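Local structure of UDP-glucose 4-epimerase (Brucella ovis, 4WOK) at residues 98-103 with 152-157; 122-127 with 173-178; 207-212 with 330-335. The protein probably interconverts UDP-glucose and UDP-galactose by NAD-dependent inversion at carbon 4 of the sugar. The protein carries 2 engineered substitutions. One frame throughout, in Å; residues are numbered along the deposited sequence. Where two conformers were deposited one is given.

How the contacts relate
Four successive elements of the NAD-binding domain, helix 96-116, strand 121-125, helix 150-169 and strand 172-177, supply contacts 1 and 2 in alternation, and so the two cross along the chain. Contact 1 closes the loop from the first helix to the second; contact 2 opens inside that loop and closes beyond it, pairing neighbouring strands of the parallel sheet. They meet at K155, whose NZ lies 3.1 Å from S125 O in a probable hydrogen bond, and both touch NAD. Contact 3 follows in series, its nearest atoms about 15 Å from those of contact 2, and brings the C-terminal tail back to the end of helix 200-209.

Contact 1: 98-103 with 152-157; sequences KYYRNN and GRTKLI. With NAD (nicotinamide-adenine-dinucleotide), chain B.
T154 presents its two branches to different partners on helix 96-116: the methyl goes to Y100 and the hydroxyl to N103. With OG1 between the backbone N and the carbonyl carbon (chi1 60°), CG2 is placed anti to that carbon and stands 4.0 Å from the centroid of the Y100 ring, almost straight above its face, a CH-pi contact. The same methyl packs on the backbone of Y99 at its O. Farther along the Y100 ring, CE1 meets I157 CD1 at 3.8 Å, with the isoleucine running across the tyrosine. On the other branch, N103 ND2 donates to T154 OG1 over 3.1 Å, bent at 152°, with the hydroxyl tilted out of the amide plane. N103 ND2 also reaches S86 O, and T154 OG1 is hydrogen-bonded to the carbonyls of Y151 and P150 at the start of its own helix. Water 1 joins the backbones, donating to N103 O (2.7 Å) and T154 O. Next to these, N102 grips the adenine by a pair of bonds, OD1 accepting from N6A at 2.9 Å and ND2 donating to N7A at 3.0 Å. K155, bent at chi2 (-65°) and extended beyond, brings NZ 2.9 Å from O3D of the nicotinamide ribose, with a weaker bond to O2D and another to S125 O. Y151 also bonds NAD, consistent with the Tyr-X-X-X-Lys pair of short-chain dehydrogenase/reductase relatives. The T154 hydroxyl, receiving from N103, can thus give its proton to either carbonyl, while the helices hold the two halves of NAD, N102 at the adenine and K155 at the nicotinamide ribose.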
loop_
_atom_site.group_PDB
_atom_site.type_symbol
_atom_site.label_atom_id
_atom_site.label_comp_id
_atom_site.label_asym_id
_atom_site.label_seq_id
_atom_site.Cartn_x
_atom_site.Cartn_y
_atom_site.Cartn_z
ATOM N N LYS A 98 6.565 8.480 -16.098
ATOM C CA LYS A 98 7.084 8.215 -14.763
ATOM C C LYS A 98 6.631 6.861 -14.249
ATOM O O LYS A 98 7.409 6.122 -13.630
ATOM C CB LYS A 98 6.636 9.311 -13.795
ATOM C CG LYS A 98 7.078 9.069 -12.353
ATOM C CD LYS A 98 6.805 10.326 -11.514
ATOM C CE LYS A 98 7.139 10.120 -10.040
ATOM N NZ LYS A 98 6.803 11.340 -9.239
ATOM N N TYR A 99 5.374 6.519 -14.507
ATOM C CA TYR A 99 4.829 5.283 -13.957
ATOM C C TYR A 99 5.306 4.050 -14.746
ATOM O O TYR A 99 5.683 3.044 -14.143
ATOM C CB TYR A 99 3.290 5.377 -13.874
ATOM C CG TYR A 99 2.914 6.252 -12.698
ATOM C CD1 TYR A 99 3.113 7.625 -12.751
ATOM C CD2 TYR A 99 2.474 5.697 -11.501
ATOM C CE1 TYR A 99 2.848 8.429 -11.661
ATOM C CE2 TYR A 99 2.192 6.500 -10.399
ATOM C CZ TYR A 99 2.384 7.866 -10.488
ATOM O OH TYR A 99 2.121 8.678 -9.409
ATOM N N TYR A 100 5.344 4.122 -16.072
ATOM C CA TYR A 100 5.909 2.989 -16.824
ATOM C C TYR A 100 7.383 2.800 -16.479
ATOM O O TYR A 100 7.845 1.673 -16.358
ATOM C CB TYR A 100 5.735 3.171 -18.343
ATOM C CG TYR A 100 4.341 2.857 -18.850
ATOM C CD1 TYR A 100 3.976 1.553 -19.164
ATOM C CD2 TYR A 100 3.389 3.862 -19.023
ATOM C CE1 TYR A 100 2.713 1.251 -19.630
ATOM C CE2 TYR A 100 2.110 3.565 -19.482
ATOM C CZ TYR A 100 1.783 2.256 -19.780
ATOM O OH TYR A 100 0.534 1.922 -20.242
ATOM N N ARG A 101 8.120 3.891 -16.285
ATOM C CA ARG A 101 9.549 3.766 -15.981
ATOM C C ARG A 101 9.782 3.150 -14.594
ATOM O O ARG A 101 10.492 2.158 -14.456
ATOM C CB ARG A 101 10.247 5.117 -16.059
ATOM C CG ARG A 101 11.680 5.106 -15.519
ATOM C CD ARG A 101 12.346 6.474 -15.641
ATOM N NE ARG A 101 13.714 6.474 -15.109
ATOM C CZ ARG A 101 14.786 6.161 -15.830
ATOM N NH1 ARG A 101 14.654 5.823 -17.107
ATOM N NH2 ARG A 101 15.997 6.188 -15.280
ATOM N N ASN A 102 9.187 3.756 -13.568
ATOM C CA ASN A 102 9.401 3.305 -12.189
ATOM C C ASN A 102 8.734 1.960 -11.921
ATOM O O ASN A 102 9.335 1.047 -11.346
ATOM C CB ASN A 102 8.874 4.352 -11.199
ATOM C CG ASN A 102 9.794 4.548 -9.981
ATOM O OD1 ASN A 102 11.028 4.525 -10.094
ATOM N ND2 ASN A 102 9.184 4.770 -8.812
ATOM N N ASN A 103 7.488 1.820 -12.343
ATOM C CA ASN A 103 6.718 0.642 -11.962
ATOM C C ASN A 103 6.903 -0.588 -12.845
ATOM O O ASN A 103 6.836 -1.717 -12.355
ATOM C CB ASN A 103 5.246 0.995 -11.922
ATOM C CG ASN A 103 4.946 2.081 -10.910
ATOM O OD1 ASN A 103 5.861 2.641 -10.289
ATOM N ND2 ASN A 103 3.660 2.381 -10.728
ATOM N N GLY A 152 -2.906 2.010 -12.310
ATOM C CA GLY A 152 -3.494 0.680 -12.314
ATOM C C GLY A 152 -2.900 -0.200 -13.403
ATOM O O GLY A 152 -2.608 -1.371 -13.186
ATOM N N ARG A 153 -2.699 0.375 -14.583
ATOM C CA ARG A 153 -2.118 -0.335 -15.717
ATOM C C ARG A 153 -0.747 -0.904 -15.373
ATOM O O ARG A 153 -0.437 -2.061 -15.639
ATOM C CB ARG A 153 -1.998 0.614 -16.910
ATOM C CG ARG A 153 -1.743 -0.052 -18.248
ATOM C CD ARG A 153 -3.043 -0.183 -19.037
ATOM N NE ARG A 153 -3.498 -1.565 -19.074
ATOM C CZ ARG A 153 -4.751 -1.941 -19.293
ATOM N NH1 ARG A 153 -5.048 -3.235 -19.303
ATOM N NH2 ARG A 153 -5.703 -1.030 -19.495
ATOM N N THR A 154 0.100 -0.070 -14.771
ATOM C CA THR A 154 1.470 -0.502 -14.535
ATOM C C THR A 154 1.553 -1.520 -13.392
ATOM O O THR A 154 2.418 -2.392 -13.410
ATOM C CB THR A 154 2.406 0.696 -14.242
ATOM O OG1 THR A 154 1.954 1.400 -13.082
ATOM C CG2 THR A 154 2.453 1.641 -15.435
ATOM N N LYS A 155 0.655 -1.428 -12.411
ATOM C CA LYS A 155 0.600 -2.458 -11.354
ATOM C C LYS A 155 0.171 -3.814 -11.931
ATOM O O LYS A 155 0.680 -4.857 -11.539
ATOM C CB LYS A 155 -0.369 -2.038 -10.230
ATOM C CG LYS A 155 0.140 -0.873 -9.384
ATOM C CD LYS A 155 1.400 -1.301 -8.623
ATOM C CE LYS A 155 1.922 -0.212 -7.683
ATOM N NZ LYS A 155 3.066 -0.774 -6.859
ATOM N N LEU A 156 -0.784 -3.792 -12.853
ATOM C CA LEU A 156 -1.226 -5.011 -13.526
ATOM C C LEU A 156 -0.099 -5.636 -14.355
ATOM O O LEU A 156 0.082 -6.856 -14.363
ATOM C CB LEU A 156 -2.427 -4.706 -14.423
ATOM C CG LEU A 156 -3.031 -5.891 -15.180
ATOM C CD1 LEU A 156 -3.467 -6.962 -14.189
ATOM C CD2 LEU A 156 -4.215 -5.433 -16.029
ATOM N N ILE A 157 0.646 -4.793 -15.062
ATOM C CA ILE A 157 1.776 -5.270 -15.867
ATOM C C ILE A 157 2.796 -5.960 -14.968
ATOM O O ILE A 157 3.289 -7.033 -15.300
ATOM C CB ILE A 157 2.453 -4.116 -16.640
ATOM C CG1 ILE A 157 1.515 -3.571 -17.718
ATOM C CG2 ILE A 157 3.797 -4.575 -17.237
ATOM C CD1 ILE A 157 1.976 -2.233 -18.298
HETATM P PA NAD B . 5.709 5.714 -0.151
HETATM O O1A NAD B . 6.057 6.607 -1.327
HETATM O O2A NAD B . 5.687 6.174 1.277
HETATM O O5B NAD B . 6.944 4.498 -0.165
HETATM C C5B NAD B . 7.502 4.353 -1.453
HETATM C C4B NAD B . 9.001 4.050 -1.189
HETATM O O4B NAD B . 9.635 3.592 -2.390
HETATM C C3B NAD B . 9.588 5.415 -0.812
HETATM O O3B NAD B . 10.380 5.231 0.334
HETATM C C2B NAD B . 10.436 5.771 -2.059
HETATM O O2B NAD B . 11.537 6.512 -1.707
HETATM C C1B NAD B . 10.857 4.339 -2.551
HETATM N N9A NAD B . 11.105 4.300 -4.005
HETATM C C8A NAD B . 10.291 4.771 -5.059
HETATM N N7A NAD B . 10.823 4.536 -6.263
HETATM C C5A NAD B . 12.034 3.891 -5.980
HETATM C C6A NAD B . 13.055 3.397 -6.821
HETATM N N6A NAD B . 12.955 3.525 -8.186
HETATM N N1A NAD B . 14.139 2.795 -6.277
HETATM C C2A NAD B . 14.199 2.701 -4.909
HETATM N N3A NAD B . 13.301 3.139 -3.979
HETATM C C4A NAD B . 12.219 3.727 -4.577
HETATM O O3 NAD B . 4.392 5.017 -0.755
HETATM P PN NAD B . 3.638 3.938 0.182
HETATM O O1N NAD B . 4.361 3.355 1.364
HETATM O O2N NAD B . 2.222 4.396 0.171
HETATM O O5D NAD B . 3.279 2.573 -0.815
HETATM C C5D NAD B . 4.379 1.950 -1.262
HETATM C C4D NAD B . 3.871 0.716 -2.009
HETATM O O4D NAD B . 2.466 0.452 -1.604
HETATM C C3D NAD B . 3.817 1.020 -3.520
HETATM O O3D NAD B . 4.063 -0.194 -4.156
HETATM C C2D NAD B . 2.352 1.439 -3.690
HETATM O O2D NAD B . 1.833 1.216 -4.940
HETATM C C1D NAD B . 1.727 0.357 -2.778
HETATM N N1N NAD B . 0.260 0.758 -2.484
HETATM C C2N NAD B . 0.049 1.818 -1.606
HETATM C C3N NAD B . -1.289 2.199 -1.324
HETATM C C7N NAD B . -1.531 3.346 -0.379
HETATM O O7N NAD B . -2.684 3.679 -0.088
HETATM N N7N NAD B . -0.440 4.008 0.149
HETATM C C4N NAD B . -2.340 1.515 -1.938
HETATM C C5N NAD B . -2.092 0.459 -2.815
HETATM C C6N NAD B . -0.769 0.083 -3.090
HETATM O O HOH W 1 4.468 -1.969 -11.020
#

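Contact 2: 122-127 with 173-178; sequences VIFSSS and YVALRY. With NAD (nicotinamide-adenine-dinucleotide), chain B.
S125 OG and Y178 OH share a hydrogen bond of 2.7 Å, with the serine oxygen at the edge of the tyrosine ring and in its plane. The Y178 hydroxyl also lies 3.1 Å from O4D of NAD, and its ring flank comes obliquely against the nicotinamide, CE2 being 3.4 Å from C4N. S126 O sits over one face of the Y178 ring and is 3.1 Å from C6N of the cofactor. Behind this first shell, H243 binds S125 OG, and E159 takes both S126 OG and the R177 guanidinium, the latter in a salt bridge. F124 bonds to strand 172-177 through both its N (to V174 O, 2.8 Å) and its O (from L176 N, 2.9 Å), while the backbones of I123 and S125 bond to strand 79-82. The next bond, S126 N to L176 O, is tilted 27° from the carbonyl plane where the first strand gives way to a loop; the buried Y178 N finds no partner. I123 and L176 meet on one face beneath helix 236-251, whereas F124 and A175 lie on the other, where helix 150-169 covers F124. Parallel strands ending in cofactor-binding loops at their C-terminal edge are the hallmark of the Rossmann fold.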
loop_
_atom_site.group_PDB
_atom_site.type_symbol
_atom_site.label_atom_id
_atom_site.label_comp_id
_atom_site.label_asym_id
_atom_site.label_seq_id
_atom_site.Cartn_x
_atom_site.Cartn_y
_atom_site.Cartn_z
ATOM N N VAL A 122 9.491 -13.300 -3.721
ATOM C CA VAL A 122 9.110 -11.892 -3.915
ATOM C C VAL A 122 7.690 -11.604 -3.459
ATOM O O VAL A 122 6.733 -12.226 -3.918
ATOM C CB VAL A 122 9.263 -11.467 -5.389
ATOM C CG1 VAL A 122 8.761 -10.027 -5.601
ATOM C CG2 VAL A 122 10.727 -11.600 -5.810
ATOM N N ILE A 123 7.566 -10.659 -2.534
ATOM C CA ILE A 123 6.262 -10.225 -2.068
ATOM C C ILE A 123 6.007 -8.854 -2.686
ATOM O O ILE A 123 6.700 -7.900 -2.368
ATOM C CB ILE A 123 6.189 -10.141 -0.536
ATOM C CG1 ILE A 123 6.703 -11.439 0.118
ATOM C CG2 ILE A 123 4.774 -9.760 -0.088
ATOM C CD1 ILE A 123 5.970 -12.655 -0.317
ATOM N N PHE A 124 5.023 -8.774 -3.571
ATOM C CA PHE A 124 4.781 -7.583 -4.391
ATOM C C PHE A 124 3.584 -6.791 -3.885
ATOM O O PHE A 124 2.479 -7.321 -3.786
ATOM C CB PHE A 124 4.544 -7.969 -5.849
ATOM C CG PHE A 124 4.248 -6.784 -6.737
ATOM C CD1 PHE A 124 5.206 -5.801 -6.944
ATOM C CD2 PHE A 124 3.006 -6.636 -7.332
ATOM C CE1 PHE A 124 4.926 -4.679 -7.758
ATOM C CE2 PHE A 124 2.713 -5.520 -8.144
ATOM C CZ PHE A 124 3.679 -4.549 -8.356
ATOM N N SER A 125 3.797 -5.519 -3.562
ATOM C CA SER A 125 2.699 -4.680 -3.104
ATOM C C SER A 125 1.982 -4.138 -4.328
ATOM O O SER A 125 2.488 -3.268 -5.025
ATOM C CB SER A 125 3.201 -3.540 -2.203
ATOM O OG SER A 125 2.442 -3.477 -0.991
ATOM N N SER A 126 0.804 -4.681 -4.598
ATOM C CA SER A 126 0.043 -4.309 -5.772
ATOM C C SER A 126 -1.084 -3.379 -5.353
ATOM O O SER A 126 -1.004 -2.754 -4.302
ATOM C CB SER A 126 -0.496 -5.557 -6.474
ATOM O OG SER A 126 -1.028 -5.237 -7.749
ATOM N N SER A 127 -2.141 -3.306 -6.153
ATOM C CA SER A 127 -3.243 -2.380 -5.888
ATOM C C SER A 127 -4.541 -2.928 -6.422
ATOM O O SER A 127 -4.549 -3.609 -7.441
ATOM C CB SER A 127 -2.973 -1.013 -6.531
ATOM O OG SER A 127 -4.116 -0.177 -6.402
ATOM N N TYR A 173 6.191 -16.058 -5.736
ATOM C CA TYR A 173 5.699 -14.742 -5.352
ATOM C C TYR A 173 4.322 -14.735 -4.749
ATOM O O TYR A 173 3.549 -15.671 -4.909
ATOM C CB TYR A 173 5.690 -13.802 -6.566
ATOM C CG TYR A 173 4.651 -14.170 -7.597
ATOM C CD1 TYR A 173 4.931 -15.105 -8.584
ATOM C CD2 TYR A 173 3.391 -13.578 -7.589
ATOM C CE1 TYR A 173 3.990 -15.443 -9.537
ATOM C CE2 TYR A 173 2.439 -13.914 -8.529
ATOM C CZ TYR A 173 2.747 -14.848 -9.505
ATOM O OH TYR A 173 1.807 -15.187 -10.452
ATOM N N VAL A 174 4.029 -13.628 -4.078
ATOM C CA VAL A 174 2.701 -13.315 -3.589
ATOM C C VAL A 174 2.459 -11.874 -3.969
ATOM O O VAL A 174 3.265 -11.005 -3.625
ATOM C CB VAL A 174 2.567 -13.475 -2.067
ATOM C CG1 VAL A 174 1.189 -12.999 -1.583
ATOM C CG2 VAL A 174 2.815 -14.922 -1.647
ATOM N N ALA A 175 1.377 -11.626 -4.694
ATOM C CA ALA A 175 0.983 -10.265 -5.020
ATOM C C ALA A 175 -0.138 -9.886 -4.072
ATOM O O ALA A 175 -1.088 -10.646 -3.899
ATOM C CB ALA A 175 0.544 -10.149 -6.480
ATOM N N LEU A 176 -0.019 -8.720 -3.443
ATOM C CA LEU A 176 -1.006 -8.290 -2.462
ATOM C C LEU A 176 -1.716 -7.034 -2.948
ATOM O O LEU A 176 -1.084 -5.998 -3.165
ATOM C CB LEU A 176 -0.345 -8.049 -1.104
ATOM C CG LEU A 176 0.327 -9.268 -0.460
ATOM C CD1 LEU A 176 1.096 -8.857 0.791
ATOM C CD2 LEU A 176 -0.686 -10.372 -0.125
ATOM N N ARG A 177 -3.032 -7.143 -3.116
ATOM C CA ARG A 177 -3.845 -6.066 -3.665
ATOM C C ARG A 177 -4.678 -5.407 -2.565
ATOM O O ARG A 177 -5.344 -6.090 -1.786
ATOM C CB ARG A 177 -4.774 -6.596 -4.772
ATOM C CG ARG A 177 -4.078 -7.356 -5.897
ATOM C CD ARG A 177 -5.103 -7.952 -6.867
ATOM N NE ARG A 177 -4.484 -8.722 -7.944
ATOM C CZ ARG A 177 -5.056 -9.781 -8.521
ATOM N NH1 ARG A 177 -6.255 -10.191 -8.123
ATOM N NH2 ARG A 177 -4.437 -10.428 -9.498
ATOM N N TYR A 178 -4.640 -4.081 -2.500
ATOM C CA TYR A 178 -5.473 -3.360 -1.541
ATOM C C TYR A 178 -5.735 -1.962 -2.062
ATOM O O TYR A 178 -5.087 -1.519 -3.018
ATOM C CB TYR A 178 -4.814 -3.318 -0.158
ATOM C CG TYR A 178 -3.357 -2.878 -0.177
ATOM C CD1 TYR A 178 -2.333 -3.783 -0.468
ATOM C CD2 TYR A 178 -3.012 -1.567 0.117
ATOM C CE1 TYR A 178 -1.013 -3.382 -0.486
ATOM C CE2 TYR A 178 -1.698 -1.157 0.118
ATOM C CZ TYR A 178 -0.700 -2.066 -0.191
ATOM O OH TYR A 178 0.614 -1.652 -0.202
HETATM P PA NAD B . 5.709 5.714 -0.151
HETATM O O1A NAD B . 6.057 6.607 -1.327
HETATM O O2A NAD B . 5.687 6.174 1.277
HETATM O O5B NAD B . 6.944 4.498 -0.165
HETATM C C5B NAD B . 7.502 4.353 -1.453
HETATM C C4B NAD B . 9.001 4.050 -1.189
HETATM O O4B NAD B . 9.635 3.592 -2.390
HETATM C C3B NAD B . 9.588 5.415 -0.812
HETATM O O3B NAD B . 10.380 5.231 0.334
HETATM C C2B NAD B . 10.436 5.771 -2.059
HETATM O O2B NAD B . 11.537 6.512 -1.707
HETATM C C1B NAD B . 10.857 4.339 -2.551
HETATM N N9A NAD B . 11.105 4.300 -4.005
HETATM C C8A NAD B . 10.291 4.771 -5.059
HETATM N N7A NAD B . 10.823 4.536 -6.263
HETATM C C5A NAD B . 12.034 3.891 -5.980
HETATM C C6A NAD B . 13.055 3.397 -6.821
HETATM N N6A NAD B . 12.955 3.525 -8.186
HETATM N N1A NAD B . 14.139 2.795 -6.277
HETATM C C2A NAD B . 14.199 2.701 -4.909
HETATM N N3A NAD B . 13.301 3.139 -3.979
HETATM C C4A NAD B . 12.219 3.727 -4.577
HETATM O O3 NAD B . 4.392 5.017 -0.755
HETATM P PN NAD B . 3.638 3.938 0.182
HETATM O O1N NAD B . 4.361 3.355 1.364
HETATM O O2N NAD B . 2.222 4.396 0.171
HETATM O O5D NAD B . 3.279 2.573 -0.815
HETATM C C5D NAD B . 4.379 1.950 -1.262
HETATM C C4D NAD B . 3.871 0.716 -2.009
HETATM O O4D NAD B . 2.466 0.452 -1.604
HETATM C C3D NAD B . 3.817 1.020 -3.520
HETATM O O3D NAD B . 4.063 -0.194 -4.156
HETATM C C2D NAD B . 2.352 1.439 -3.690
HETATM O O2D NAD B . 1.833 1.216 -4.940
HETATM C C1D NAD B . 1.727 0.357 -2.778
HETATM N N1N NAD B . 0.260 0.758 -2.484
HETATM C C2N NAD B . 0.049 1.818 -1.606
HETATM C C3N NAD B . -1.289 2.199 -1.324
HETATM C C7N NAD B . -1.531 3.346 -0.379
HETATM O O7N NAD B . -2.684 3.679 -0.088
HETATM N N7N NAD B . -0.440 4.008 0.149
HETATM C C4N NAD B . -2.340 1.515 -1.938
HETATM C C5N NAD B . -2.092 0.459 -2.815
HETATM C C6N NAD B . -0.769 0.083 -3.090
#

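Contact 3: 207-212 with 330-335; sequences AAAGRL and FGLEVR
R211 lays its guanidinium flat over the peptide link between F330 and G331. One face of the group carries F330 C, 3.6 Å above its plane, and G331 N, 3.4 Å above it, both over the centre. The arm is extended from CG to NE, which carries the flat end along the backbone of the tail, and NH2 comes 3.4 Å from G331 CA. NH2 and G331 N are both donors and form no bond with each other; water 2 lies between them, accepting from G331 N at 3.1 Å and weakly from NH2. A209 meets the same piece of backbone with its methyl: CB is 3.1 Å from F330 O, a tight approach. Beside it L332 turns a branch into the end of the helix. With CG anti to the carbonyl carbon (chi1 -63°), CD2 reaches A209 CB at 3.7 Å, while CD1 touches the methyl of A208 more loosely at 4.3 Å. The F330 ring leads away from this group and packs on P202, M205 and M206 of helix 200-209, and L332 also lies on M205 and on T280 of helix 269-280. No direct hydrogen bond spans the two segments, so apolar packing and the guanidinium lying over the F330-G331 peptide carry the contact, with the water as a bridge. Helix 200-209 closes here in a Schellman motif, with G210 at positive phi (89°) just before R211; the arrangement is that of a capped helix end over which the C-terminal tail folds back, far from the NAD-binding sheet.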
loop_
_atom_site.group_PDB
_atom_site.type_symbol
_atom_site.label_atom_id
_atom_site.label_comp_id
_atom_site.label_asym_id
_atom_site.label_seq_id
_atom_site.Cartn_x
_atom_site.Cartn_y
_atom_site.Cartn_z
ATOM N N ALA A 207 -6.752 19.262 7.108
ATOM C CA ALA A 207 -7.743 20.335 6.983
ATOM C C ALA A 207 -8.361 20.646 8.354
ATOM O O ALA A 207 -8.477 21.802 8.741
ATOM C CB ALA A 207 -8.811 19.952 5.983
ATOM N N ALA A 208 -8.729 19.607 9.098
ATOM C CA ALA A 208 -9.266 19.796 10.448
ATOM C C ALA A 208 -8.233 20.489 11.336
ATOM O O ALA A 208 -8.575 21.286 12.200
ATOM C CB ALA A 208 -9.686 18.465 11.049
ATOM N N ALA A 209 -6.960 20.201 11.092
ATOM C CA ALA A 209 -5.880 20.766 11.895
ATOM C C ALA A 209 -5.455 22.165 11.453
ATOM O O ALA A 209 -4.696 22.831 12.155
ATOM C CB ALA A 209 -4.677 19.839 11.865
ATOM N N GLY A 210 -5.927 22.599 10.286
ATOM C CA GLY A 210 -5.625 23.929 9.791
ATOM C C GLY A 210 -4.352 23.931 8.975
ATOM O O GLY A 210 -3.829 24.985 8.618
ATOM N N ARG A 211 -3.843 22.738 8.682
ATOM C CA ARG A 211 -2.663 22.607 7.842
ATOM C C ARG A 211 -3.062 22.711 6.373
ATOM O O ARG A 211 -2.234 23.028 5.521
ATOM C CB ARG A 211 -1.941 21.288 8.130
ATOM C CG ARG A 211 -1.458 21.199 9.571
ATOM C CD ARG A 211 -0.656 19.928 9.833
ATOM N NE ARG A 211 -0.020 19.951 11.152
ATOM C CZ ARG A 211 0.908 19.082 11.557
ATOM N NH1 ARG A 211 1.312 18.111 10.752
ATOM N NH2 ARG A 211 1.432 19.184 12.769
ATOM N N LEU A 212 -4.332 22.427 6.091
ATOM C CA LEU A 212 -4.956 22.735 4.799
ATOM C C LEU A 212 -6.157 23.626 5.065
ATOM O O LEU A 212 -6.762 23.560 6.139
ATOM C CB LEU A 212 -5.402 21.470 4.067
ATOM C CG LEU A 212 -4.339 20.555 3.470
ATOM C CD1 LEU A 212 -5.011 19.318 2.891
ATOM C CD2 LEU A 212 -3.542 21.295 2.403
ATOM N N PHE A 330 -0.889 14.497 12.214
ATOM C CA PHE A 330 -1.321 15.590 11.354
ATOM C C PHE A 330 -1.837 16.774 12.158
ATOM O O PHE A 330 -2.744 17.459 11.733
ATOM C CB PHE A 330 -2.391 15.106 10.376
ATOM C CG PHE A 330 -1.904 14.031 9.448
ATOM C CD1 PHE A 330 -1.052 14.341 8.393
ATOM C CD2 PHE A 330 -2.284 12.719 9.636
ATOM C CE1 PHE A 330 -0.579 13.348 7.539
ATOM C CE2 PHE A 330 -1.819 11.713 8.786
ATOM C CZ PHE A 330 -0.968 12.031 7.738
ATOM N N GLY A 331 -1.243 17.001 13.322
ATOM C CA GLY A 331 -1.543 18.175 14.115
ATOM C C GLY A 331 -2.822 18.085 14.918
ATOM O O GLY A 331 -3.363 19.112 15.317
ATOM N N LEU A 332 -3.309 16.872 15.162
ATOM C CA LEU A 332 -4.533 16.696 15.938
ATOM C C LEU A 332 -4.244 15.973 17.248
ATOM O O LEU A 332 -3.190 15.361 17.412
ATOM C CB LEU A 332 -5.586 15.934 15.123
ATOM C CG LEU A 332 -6.044 16.658 13.850
ATOM C CD1 LEU A 332 -6.951 15.786 13.003
ATOM C CD2 LEU A 332 -6.759 17.967 14.219
ATOM N N GLU A 333 -5.178 16.068 18.184
ATOM C CA GLU A 333 -5.056 15.388 19.469
ATOM C C GLU A 333 -6.271 14.498 19.692
ATOM O O GLU A 333 -7.403 14.907 19.452
ATOM C CB GLU A 333 -4.917 16.400 20.614
ATOM N N VAL A 334 -6.039 13.272 20.138
ATOM C CA VAL A 334 -7.144 12.370 20.437
ATOM C C VAL A 334 -7.655 12.622 21.850
ATOM O O VAL A 334 -6.892 12.568 22.810
ATOM C CB VAL A 334 -6.732 10.899 20.301
ATOM C CG1 VAL A 334 -7.880 9.989 20.709
ATOM C CG2 VAL A 334 -6.288 10.613 18.878
ATOM N N ARG A 335 -8.949 12.896 21.968
ATOM C CA ARG A 335 -9.549 13.213 23.261
ATOM C C ARG A 335 -10.507 12.114 23.715
ATOM O O ARG A 335 -11.243 11.544 22.907
ATOM C CB ARG A 335 -10.274 14.561 23.191
HETATM O O HOH W 2 1.619 16.384 14.209
#